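Local coordinates for epimerase domain-containing protein (Bacillus cereus HuA2-4, PDB 6ZLK), which probably interconverts UDP-glucuronic acid and UDP-galacturonic acid by NAD-dependent epimerisation at C4 of the sugar, at residues N23-F34 / R55-T66. Numbering follows the deposited sequence.
With NAD (nicotinamide-adenine-dinucleotide), chain E.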
loop_
_atom_site.group_PDB
_atom_site.type_symbol
_atom_site.label_atom_id
_atom_site.label_comp_id
_atom_site.label_asym_id
_atom_site.label_seq_id
_atom_site.Cartn_x
_atom_site.Cartn_y
_atom_site.Cartn_z
ATOM N N ASN A 23 26.578 -13.904 -19.095
ATOM C CA ASN A 23 25.972 -14.460 -20.317
ATOM C C ASN A 23 26.220 -13.448 -21.447
ATOM O O ASN A 23 25.698 -12.326 -21.389
ATOM C CB ASN A 23 24.516 -14.767 -20.070
ATOM C CG ASN A 23 23.860 -15.504 -21.213
ATOM O OD1 ASN A 23 24.143 -15.254 -22.384
ATOM N ND2 ASN A 23 22.945 -16.397 -20.871
ATOM N N SER A 24 27.002 -13.840 -22.462
ATOM C CA SER A 24 27.395 -12.918 -23.551
ATOM C C SER A 24 26.179 -12.454 -24.343
ATOM O O SER A 24 26.303 -11.472 -25.049
ATOM C CB SER A 24 28.426 -13.574 -24.450
ATOM O OG SER A 24 27.809 -14.709 -25.011
ATOM N N ALA A 25 25.045 -13.130 -24.270
ATOM C CA ALA A 25 23.835 -12.728 -24.995
ATOM C C ALA A 25 23.156 -11.529 -24.314
ATOM O O ALA A 25 22.317 -10.876 -24.956
ATOM C CB ALA A 25 22.893 -13.874 -25.099
ATOM N N TYR A 26 23.438 -11.285 -23.047
ATOM C CA TYR A 26 22.665 -10.288 -22.282
ATOM C C TYR A 26 23.345 -8.934 -22.359
ATOM O O TYR A 26 24.570 -8.807 -22.184
ATOM C CB TYR A 26 22.480 -10.686 -20.821
ATOM C CG TYR A 26 21.667 -11.921 -20.614
ATOM C CD1 TYR A 26 20.861 -12.427 -21.626
ATOM C CD2 TYR A 26 21.674 -12.569 -19.408
ATOM C CE1 TYR A 26 20.057 -13.540 -21.394
ATOM C CE2 TYR A 26 20.897 -13.694 -19.169
ATOM C CZ TYR A 26 20.066 -14.163 -20.170
ATOM O OH TYR A 26 19.273 -15.279 -19.963
ATOM N N HIS A 27 22.524 -7.918 -22.532
ATOM C CA HIS A 27 22.933 -6.511 -22.407
ATOM C C HIS A 27 22.172 -5.941 -21.219
ATOM O O HIS A 27 20.976 -6.223 -21.079
ATOM C CB HIS A 27 22.613 -5.750 -23.673
ATOM C CG HIS A 27 23.408 -6.218 -24.828
ATOM N ND1 HIS A 27 24.315 -5.426 -25.462
ATOM C CD2 HIS A 27 23.425 -7.409 -25.459
ATOM C CE1 HIS A 27 24.835 -6.130 -26.478
ATOM N NE2 HIS A 27 24.338 -7.342 -26.476
ATOM N N VAL A 28 22.819 -5.102 -20.445
ATOM C CA VAL A 28 22.204 -4.613 -19.192
ATOM C C VAL A 28 22.326 -3.102 -19.141
ATOM O O VAL A 28 23.426 -2.544 -19.441
ATOM C CB VAL A 28 22.892 -5.226 -17.972
ATOM C CG1 VAL A 28 22.345 -4.658 -16.674
ATOM C CG2 VAL A 28 22.755 -6.733 -17.994
ATOM N N VAL A 29 21.238 -2.459 -18.781
ATOM C CA VAL A 29 21.178 -1.012 -18.465
ATOM C C VAL A 29 20.863 -0.909 -16.972
ATOM O O VAL A 29 19.865 -1.514 -16.537
ATOM C CB VAL A 29 20.110 -0.267 -19.280
ATOM C CG1 VAL A 29 20.144 1.194 -18.895
ATOM C CG2 VAL A 29 20.274 -0.452 -20.759
ATOM N N GLY A 30 21.728 -0.280 -16.203
ATOM C CA GLY A 30 21.535 -0.043 -14.777
ATOM C C GLY A 30 21.135 1.383 -14.548
ATOM O O GLY A 30 21.700 2.288 -15.219
ATOM N N ILE A 31 20.155 1.628 -13.709
ATOM C CA ILE A 31 19.772 3.007 -13.368
ATOM C C ILE A 31 19.800 3.126 -11.859
ATOM O O ILE A 31 19.182 2.292 -11.163
ATOM C CB ILE A 31 18.439 3.445 -14.012
ATOM C CG1 ILE A 31 18.151 4.920 -13.701
ATOM C CG2 ILE A 31 17.273 2.541 -13.602
ATOM C CD1 ILE A 31 17.059 5.514 -14.571
ATOM N N ASP A 32 20.416 4.150 -11.312
ATOM C CA ASP A 32 20.593 4.331 -9.867
ATOM C C ASP A 32 21.009 5.782 -9.622
ATOM O O ASP A 32 21.967 6.128 -10.245
ATOM C CB ASP A 32 21.573 3.254 -9.379
ATOM C CG ASP A 32 21.459 3.038 -7.875
ATOM O OD1 ASP A 32 21.485 4.043 -7.149
ATOM O OD2 ASP A 32 21.236 1.870 -7.417
ATOM N N HIS A 33 20.421 6.520 -8.679
ATOM C CA HIS A 33 21.014 7.858 -8.373
ATOM C C HIS A 33 21.506 7.904 -6.930
ATOM O O HIS A 33 21.758 9.056 -6.438
ATOM C CB HIS A 33 20.124 9.030 -8.739
ATOM C CG HIS A 33 18.961 9.137 -7.841
ATOM N ND1 HIS A 33 18.238 8.002 -7.521
ATOM C CD2 HIS A 33 18.385 10.194 -7.243
ATOM C CE1 HIS A 33 17.232 8.379 -6.732
ATOM N NE2 HIS A 33 17.329 9.724 -6.518
ATOM N N PHE A 34 21.908 6.756 -6.378
ATOM C CA PHE A 34 22.746 6.658 -5.175
ATOM C C PHE A 34 22.029 7.283 -3.976
ATOM O O PHE A 34 22.513 8.250 -3.375
ATOM C CB PHE A 34 24.093 7.351 -5.384
ATOM C CG PHE A 34 24.958 6.834 -6.497
ATOM C CD1 PHE A 34 24.931 5.524 -6.933
ATOM C CD2 PHE A 34 25.886 7.676 -7.076
ATOM C CE1 PHE A 34 25.749 5.076 -7.973
ATOM C CE2 PHE A 34 26.731 7.221 -8.089
ATOM C CZ PHE A 34 26.623 5.935 -8.566
ATOM N N ARG A 55 28.757 -4.439 -22.734
ATOM C CA ARG A 55 27.312 -4.779 -22.745
ATOM C C ARG A 55 26.604 -4.174 -21.540
ATOM O O ARG A 55 25.390 -4.438 -21.379
ATOM C CB ARG A 55 27.099 -6.276 -22.822
ATOM C CG ARG A 55 27.553 -6.839 -24.156
ATOM C CD ARG A 55 27.488 -8.339 -24.174
ATOM N NE ARG A 55 28.529 -8.946 -23.361
ATOM C CZ ARG A 55 28.381 -9.576 -22.193
ATOM N NH1 ARG A 55 27.208 -9.756 -21.617
ATOM N NH2 ARG A 55 29.443 -10.064 -21.570
ATOM N N PHE A 56 27.261 -3.275 -20.827
ATOM C CA PHE A 56 26.687 -2.576 -19.653
ATOM C C PHE A 56 26.666 -1.073 -19.903
ATOM O O PHE A 56 27.686 -0.492 -20.410
ATOM C CB PHE A 56 27.470 -2.915 -18.381
ATOM C CG PHE A 56 26.859 -2.291 -17.160
ATOM C CD1 PHE A 56 25.705 -2.827 -16.626
ATOM C CD2 PHE A 56 27.349 -1.135 -16.596
ATOM C CE1 PHE A 56 25.088 -2.248 -15.527
ATOM C CE2 PHE A 56 26.777 -0.608 -15.434
ATOM C CZ PHE A 56 25.625 -1.161 -14.921
ATOM N N GLN A 57 25.535 -0.446 -19.592
ATOM C CA GLN A 57 25.388 1.033 -19.614
ATOM C C GLN A 57 24.821 1.446 -18.274
ATOM O O GLN A 57 23.908 0.717 -17.754
ATOM C CB GLN A 57 24.338 1.454 -20.638
ATOM C CG GLN A 57 24.040 2.955 -20.691
ATOM C CD GLN A 57 22.910 3.378 -21.614
ATOM O OE1 GLN A 57 22.280 2.571 -22.303
ATOM N NE2 GLN A 57 22.649 4.680 -21.644
ATOM N N PHE A 58 25.311 2.518 -17.697
ATOM C CA PHE A 58 24.793 3.058 -16.427
ATOM C C PHE A 58 24.159 4.422 -16.628
ATOM O O PHE A 58 24.716 5.285 -17.358
ATOM C CB PHE A 58 25.900 3.059 -15.397
ATOM C CG PHE A 58 25.427 3.510 -14.054
ATOM C CD1 PHE A 58 24.568 2.708 -13.314
ATOM C CD2 PHE A 58 25.813 4.734 -13.543
ATOM C CE1 PHE A 58 24.132 3.118 -12.077
ATOM C CE2 PHE A 58 25.388 5.123 -12.283
ATOM C CZ PHE A 58 24.538 4.324 -11.559
ATOM N N ILE A 59 23.012 4.645 -15.972
ATOM C CA ILE A 59 22.326 5.956 -15.936
ATOM C C ILE A 59 22.243 6.381 -14.485
ATOM O O ILE A 59 21.580 5.711 -13.663
ATOM C CB ILE A 59 20.933 5.868 -16.576
ATOM C CG1 ILE A 59 21.013 5.402 -18.024
ATOM C CG2 ILE A 59 20.171 7.175 -16.455
ATOM C CD1 ILE A 59 19.707 4.894 -18.546
ATOM N N ARG A 60 22.873 7.494 -14.159
ATOM C CA ARG A 60 22.921 8.003 -12.791
ATOM C C ARG A 60 21.787 9.019 -12.712
ATOM O O ARG A 60 22.036 10.240 -12.840
ATOM C CB ARG A 60 24.294 8.596 -12.439
ATOM C CG ARG A 60 24.396 9.026 -10.992
ATOM C CD ARG A 60 25.682 9.825 -10.760
ATOM N NE ARG A 60 25.606 10.323 -9.406
ATOM C CZ ARG A 60 26.610 10.958 -8.799
ATOM N NH1 ARG A 60 27.741 11.155 -9.446
ATOM N NH2 ARG A 60 26.469 11.380 -7.556
ATOM N N GLU A 61 20.553 8.557 -12.533
ATOM C CA GLU A 61 19.395 9.473 -12.519
ATOM C C GLU A 61 18.332 8.831 -11.651
ATOM O O GLU A 61 18.271 7.575 -11.590
ATOM C CB GLU A 61 18.775 9.669 -13.917
ATOM C CG GLU A 61 19.542 10.557 -14.916
ATOM C CD GLU A 61 19.051 10.624 -16.378
ATOM O OE1 GLU A 61 17.814 10.419 -16.669
ATOM O OE2 GLU A 61 19.928 10.870 -17.276
ATOM N N ASP A 62 17.527 9.658 -11.026
ATOM C CA ASP A 62 16.292 9.205 -10.330
ATOM C C ASP A 62 15.333 8.686 -11.375
ATOM O O ASP A 62 15.140 9.358 -12.350
ATOM C CB ASP A 62 15.663 10.398 -9.615
ATOM C CG ASP A 62 14.506 10.119 -8.694
ATOM O OD1 ASP A 62 13.851 9.074 -8.850
ATOM O OD2 ASP A 62 14.288 10.987 -7.793
ATOM N N ILE A 63 14.731 7.517 -11.179
ATOM C CA ILE A 63 13.699 7.076 -12.128
ATOM C C ILE A 63 12.613 8.145 -12.303
ATOM O O ILE A 63 12.052 8.238 -13.387
ATOM C CB ILE A 63 13.144 5.755 -11.598
ATOM C CG1 ILE A 63 14.234 4.688 -11.720
ATOM C CG2 ILE A 63 11.866 5.402 -12.357
ATOM C CD1 ILE A 63 14.086 3.545 -10.768
ATOM N N LEU A 64 12.267 8.893 -11.278
ATOM C CA LEU A 64 11.159 9.868 -11.397
ATOM C C LEU A 64 11.583 11.066 -12.268
ATOM O O LEU A 64 10.677 11.731 -12.837
ATOM C CB LEU A 64 10.832 10.339 -9.979
ATOM C CG LEU A 64 10.263 9.276 -9.048
ATOM C CD1 LEU A 64 9.961 9.897 -7.698
ATOM C CD2 LEU A 64 9.025 8.610 -9.640
ATOM N N ASN A 65 12.874 11.317 -12.397
ATOM C CA ASN A 65 13.434 12.409 -13.240
ATOM C C ASN A 65 13.774 11.916 -14.643
ATOM O O ASN A 65 14.249 12.713 -15.440
ATOM C CB ASN A 65 14.679 13.021 -12.631
ATOM C CG ASN A 65 14.439 13.741 -11.320
ATOM O OD1 ASN A 65 13.293 14.034 -10.919
ATOM N ND2 ASN A 65 15.526 14.032 -10.611
ATOM N N THR A 66 13.604 10.641 -14.940
ATOM C CA THR A 66 14.081 10.027 -16.199
ATOM C C THR A 66 12.927 10.000 -17.194
ATOM O O THR A 66 11.821 9.699 -16.782
ATOM C CB THR A 66 14.596 8.596 -15.962
ATOM O OG1 THR A 66 15.732 8.823 -15.135
ATOM C CG2 THR A 66 14.978 7.847 -17.213
HETATM P PA NAD E . 20.102 -0.966 -1.796
HETATM O O1A NAD E . 19.677 0.224 -1.025
HETATM O O2A NAD E . 21.509 -1.471 -1.673
HETATM O O5B NAD E . 19.745 -0.877 -3.326
HETATM C C5B NAD E . 18.607 -0.163 -3.851
HETATM C C4B NAD E . 19.083 0.891 -4.820
HETATM O O4B NAD E . 17.923 1.586 -5.330
HETATM C C3B NAD E . 20.001 1.944 -4.223
HETATM O O3B NAD E . 21.344 1.851 -4.683
HETATM C C2B NAD E . 19.276 3.261 -4.520
HETATM O O2B NAD E . 20.112 4.350 -4.870
HETATM C C1B NAD E . 18.372 2.876 -5.695
HETATM N N9A NAD E . 17.180 3.697 -5.829
HETATM C C8A NAD E . 16.225 3.950 -4.879
HETATM N N7A NAD E . 15.267 4.734 -5.299
HETATM C C5A NAD E . 15.671 5.078 -6.587
HETATM C C6A NAD E . 15.125 5.918 -7.569
HETATM N N6A NAD E . 14.025 6.684 -7.390
HETATM N N1A NAD E . 15.756 5.987 -8.766
HETATM C C2A NAD E . 16.879 5.259 -8.952
HETATM N N3A NAD E . 17.524 4.473 -8.077
HETATM C C4A NAD E . 16.854 4.410 -6.930
HETATM O O3 NAD E . 19.107 -2.116 -1.282
HETATM P PN NAD E . 19.192 -3.734 -1.510
HETATM O O1N NAD E . 19.483 -4.324 -0.211
HETATM O O2N NAD E . 20.013 -3.983 -2.678
HETATM O O5D NAD E . 17.690 -4.031 -1.893
HETATM C C5D NAD E . 17.367 -4.170 -3.227
HETATM C C4D NAD E . 15.914 -4.546 -3.302
HETATM O O4D NAD E . 15.694 -5.803 -2.638
HETATM C C3D NAD E . 14.949 -3.536 -2.664
HETATM O O3D NAD E . 13.763 -3.428 -3.470
HETATM C C2D NAD E . 14.560 -4.187 -1.338
HETATM O O2D NAD E . 13.314 -3.685 -0.845
HETATM C C1D NAD E . 14.629 -5.652 -1.758
HETATM N N1N NAD E . 14.938 -6.564 -0.669
HETATM C C2N NAD E . 16.174 -6.577 -0.094
HETATM C C3N NAD E . 16.430 -7.433 0.919
HETATM C C7N NAD E . 17.739 -7.429 1.628
HETATM O O7N NAD E . 17.867 -8.257 2.513
HETATM N N7N NAD E . 18.703 -6.590 1.223
HETATM C C4N NAD E . 15.458 -8.379 1.293
HETATM C C5N NAD E . 14.162 -8.252 0.800
HETATM C C6N NAD E . 13.940 -7.376 -0.216
HETATM O O HOH W 1 23.402 10.824 -7.916
#
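Asp62 CB lies over the face of the His33 ring, 3.6 Å from its centroid, with carboxylate and imidazole stacked at 22°. His33 CG sits between its backbone N and carbonyl carbon (chi1 71°), which turns the ring over Asp62; on the NAD side, His33 CE1 comes 3.3 Å from adenine C6A. Asp62 OD1 accepts from adenine N6A and, from above the carboxylate plane, from Leu64 N in an Asx turn, while Ile63 N gives a nearly straight bond to N1A (3.0 Å). Both Asp32 oxygens take a ribose hydroxyl, OD1 that of O2B and OD2 that of O3B; Phe34 N bonds to OD1 and Ala9 N to OD2. Nearby, the Arg60 chain runs extended and its guanidinium takes the CD2–CE2 side of the Phe34 ring over one face, toward the rim, CD2 3.5 Å from NE, and a water joins that NE to His33 O. Behind these loops, strands 27-31 and 56-59 run parallel, five backbone bonds linking them from Val28 N to Asp32 N. Ile31 CD1 meets Thr66 OG1 tip to tip at 3.6 Å. At the far end Arg55, bent at chi3 (-72°), gives NH1 to Tyr26 O at 2.9 Å and NH2 to Leu21 O. This Rossmann beta-alpha-beta unit therefore reads both ends of adenosine: backbone NH and carboxylate recognise the adenine edge, and an acidic residue just past the end of the second strand grips the ribose diol, consistent with use of NAD over NADP.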